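Local coordinates for protein phosphoribosylglycinamide synthetase (Anaerococcus prevotii, PDB 4DIM) that probably acts as an ATP-dependent ligase of the ATP-grasp superfamily, binding ATP and a metal ion, at residues V149-L154 against T176-R182. Residues are numbered along the deposited sequence; the frame is centred on the assembly and turned at random.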
loop_
_atom_site.group_PDB
_atom_site.type_symbol
_atom_site.label_atom_id
_atom_site.label_comp_id
_atom_site.label_asym_id
_atom_site.label_seq_id
_atom_site.Cartn_x
_atom_site.Cartn_y
_atom_site.Cartn_z
ATOM N N VAL A 149 -7.049 -24.417 -4.131
ATOM C CA VAL A 149 -8.251 -24.539 -4.963
ATOM C C VAL A 149 -9.237 -23.584 -4.399
ATOM O O VAL A 149 -9.525 -23.615 -3.195
ATOM C CB VAL A 149 -8.858 -25.925 -5.075
ATOM C CG1 VAL A 149 -9.858 -25.927 -6.209
ATOM C CG2 VAL A 149 -7.782 -26.981 -5.312
ATOM N N LYS A 150 -9.737 -22.698 -5.240
ATOM C CA LYS A 150 -10.597 -21.649 -4.742
ATOM C C LYS A 150 -11.576 -21.207 -5.744
ATOM O O LYS A 150 -11.431 -21.441 -6.939
ATOM C CB LYS A 150 -9.758 -20.439 -4.273
ATOM C CG LYS A 150 -8.768 -19.900 -5.292
ATOM C CD LYS A 150 -8.021 -18.753 -4.689
ATOM C CE LYS A 150 -7.090 -18.085 -5.667
ATOM N NZ LYS A 150 -6.898 -16.647 -5.331
ATOM N N ALA A 151 -12.614 -20.575 -5.209
ATOM C CA ALA A 151 -13.749 -20.049 -5.924
ATOM C C ALA A 151 -13.550 -18.579 -6.057
ATOM O O ALA A 151 -12.843 -17.951 -5.266
ATOM C CB ALA A 151 -15.024 -20.365 -5.162
ATOM N N THR A 152 -14.161 -18.022 -7.056
ATOM C CA THR A 152 -13.995 -16.626 -7.378
ATOM C C THR A 152 -15.117 -15.768 -6.765
ATOM O O THR A 152 -14.872 -14.603 -6.437
ATOM C CB THR A 152 -13.936 -16.559 -8.899
ATOM O OG1 THR A 152 -15.239 -16.798 -9.429
ATOM C CG2 THR A 152 -12.970 -17.620 -9.483
ATOM N N ASP A 153 -16.330 -16.345 -6.593
ATOM C CA ASP A 153 -17.521 -15.622 -6.128
ATOM C C ASP A 153 -17.516 -15.330 -4.626
ATOM O O ASP A 153 -17.795 -14.180 -4.235
ATOM C CB ASP A 153 -18.823 -16.359 -6.512
ATOM C CG ASP A 153 -18.981 -17.811 -6.105
ATOM O OD1 ASP A 153 -17.961 -18.530 -6.059
ATOM O OD2 ASP A 153 -20.133 -18.267 -5.987
ATOM N N LEU A 154 -17.210 -16.351 -3.799
ATOM C CA LEU A 154 -17.164 -16.234 -2.338
ATOM C C LEU A 154 -15.724 -16.038 -1.865
ATOM O O LEU A 154 -14.793 -16.462 -2.547
ATOM C CB LEU A 154 -17.786 -17.477 -1.679
ATOM C CG LEU A 154 -17.010 -18.816 -1.817
ATOM C CD1 LEU A 154 -16.365 -19.223 -0.489
ATOM C CD2 LEU A 154 -17.919 -19.930 -2.343
ATOM N N THR A 176 -15.290 -27.336 -3.954
ATOM C CA THR A 176 -15.360 -25.933 -4.377
ATOM C C THR A 176 -16.429 -25.741 -5.437
ATOM O O THR A 176 -17.200 -24.797 -5.343
ATOM C CB THR A 176 -13.995 -25.443 -4.936
ATOM O OG1 THR A 176 -12.934 -25.759 -4.040
ATOM C CG2 THR A 176 -13.982 -23.938 -5.207
HETATM N N MSE A 177 -16.442 -26.615 -6.464
HETATM C CA MSE A 177 -17.386 -26.530 -7.588
HETATM C C MSE A 177 -18.851 -26.771 -7.174
HETATM O O MSE A 177 -19.761 -26.313 -7.875
HETATM C CB MSE A 177 -17.007 -27.511 -8.686
HETATM C CG MSE A 177 -15.752 -27.128 -9.383
HETATM SE SE MSE A 177 -16.080 -25.904 -10.798
HETATM C CE MSE A 177 -16.808 -27.207 -12.030
ATOM N N ASN A 178 -19.081 -27.461 -6.048
ATOM C CA ASN A 178 -20.436 -27.670 -5.548
ATOM C C ASN A 178 -20.891 -26.450 -4.758
ATOM O O ASN A 178 -22.088 -26.150 -4.763
ATOM C CB ASN A 178 -20.555 -28.957 -4.694
ATOM C CG ASN A 178 -20.988 -30.158 -5.507
ATOM O OD1 ASN A 178 -22.187 -30.440 -5.624
ATOM N ND2 ASN A 178 -20.025 -30.863 -6.117
ATOM N N LEU A 179 -19.965 -25.757 -4.085
ATOM C CA LEU A 179 -20.309 -24.565 -3.313
ATOM C C LEU A 179 -20.415 -23.287 -4.191
ATOM O O LEU A 179 -21.226 -22.407 -3.886
ATOM C CB LEU A 179 -19.258 -24.344 -2.212
ATOM C CG LEU A 179 -19.527 -23.160 -1.252
ATOM C CD1 LEU A 179 -20.927 -23.265 -0.587
ATOM C CD2 LEU A 179 -18.438 -23.058 -0.198
ATOM N N THR A 180 -19.554 -23.145 -5.212
ATOM C CA THR A 180 -19.576 -21.962 -6.080
ATOM C C THR A 180 -20.765 -21.982 -7.000
ATOM O O THR A 180 -21.232 -23.059 -7.386
ATOM C CB THR A 180 -18.299 -21.836 -6.932
ATOM O OG1 THR A 180 -18.331 -20.568 -7.573
ATOM C CG2 THR A 180 -18.179 -22.927 -8.006
ATOM N N LYS A 181 -21.225 -20.777 -7.387
ATOM C CA LYS A 181 -22.333 -20.612 -8.339
ATOM C C LYS A 181 -21.839 -20.644 -9.788
ATOM O O LYS A 181 -22.658 -20.822 -10.696
ATOM C CB LYS A 181 -23.072 -19.296 -8.091
ATOM C CG LYS A 181 -23.938 -19.292 -6.829
ATOM C CD LYS A 181 -24.299 -17.878 -6.397
ATOM C CE LYS A 181 -23.167 -17.086 -5.703
ATOM N NZ LYS A 181 -22.299 -16.271 -6.616
ATOM N N ARG A 182 -20.517 -20.510 -9.996
ATOM C CA ARG A 182 -19.888 -20.453 -11.311
ATOM C C ARG A 182 -19.680 -21.871 -11.846
ATOM O O ARG A 182 -19.842 -22.825 -11.089
ATOM C CB ARG A 182 -18.503 -19.721 -11.213
ATOM C CG ARG A 182 -18.442 -18.436 -10.377
ATOM C CD ARG A 182 -18.468 -17.183 -11.230
ATOM N NE ARG A 182 -18.534 -15.939 -10.451
ATOM C CZ ARG A 182 -19.632 -15.435 -9.886
ATOM N NH1 ARG A 182 -20.785 -16.094 -9.944
ATOM N NH2 ARG A 182 -19.573 -14.294 -9.211
#
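Ala151 and Thr180 bring the two backbones nearest, CA to CA 6.1 Å, where the chain leaving strand 147-150 passes the last part of helix 166-179 and the turn after it, within the small antiparallel-sheet subdomain of the ATP-grasp fold. Thr176 lies against the strand end: its CG2, anti to the backbone N, rests 3.6 Å from Ala151 N, while its OG1 bonds back to Gly172 O in the helix. Asp153, on the loop after the strand, is gripped through both carboxylate oxygens by residues of the turn that follows the helix. Thr180 OG1 donates to Asp153 OD1 at 2.6 Å from above the carboxylate plane and itself accepts a longer bond from Arg182 N, an ST turn that helps to orient the hydroxyl. Asp153 OD2 takes two donors, an almost straight bond from Lys181 N (3.1 Å, 171°), tilted out of the plane, and a salt bridge from Lys181 NZ on its anti lone pair. Lys181 reaches this oxygen by bending its chain at chi3 (-76°) and chi4 (91°). The side chains of Leu154 and Leu179 cross at about a right angle, Leu154 CD2 lying 3.8 Å from Leu179 CG. Over one face of the Arg182 guanidinium, near its rim, sits Asp153 CB, 3.5 Å from Arg182 NH2.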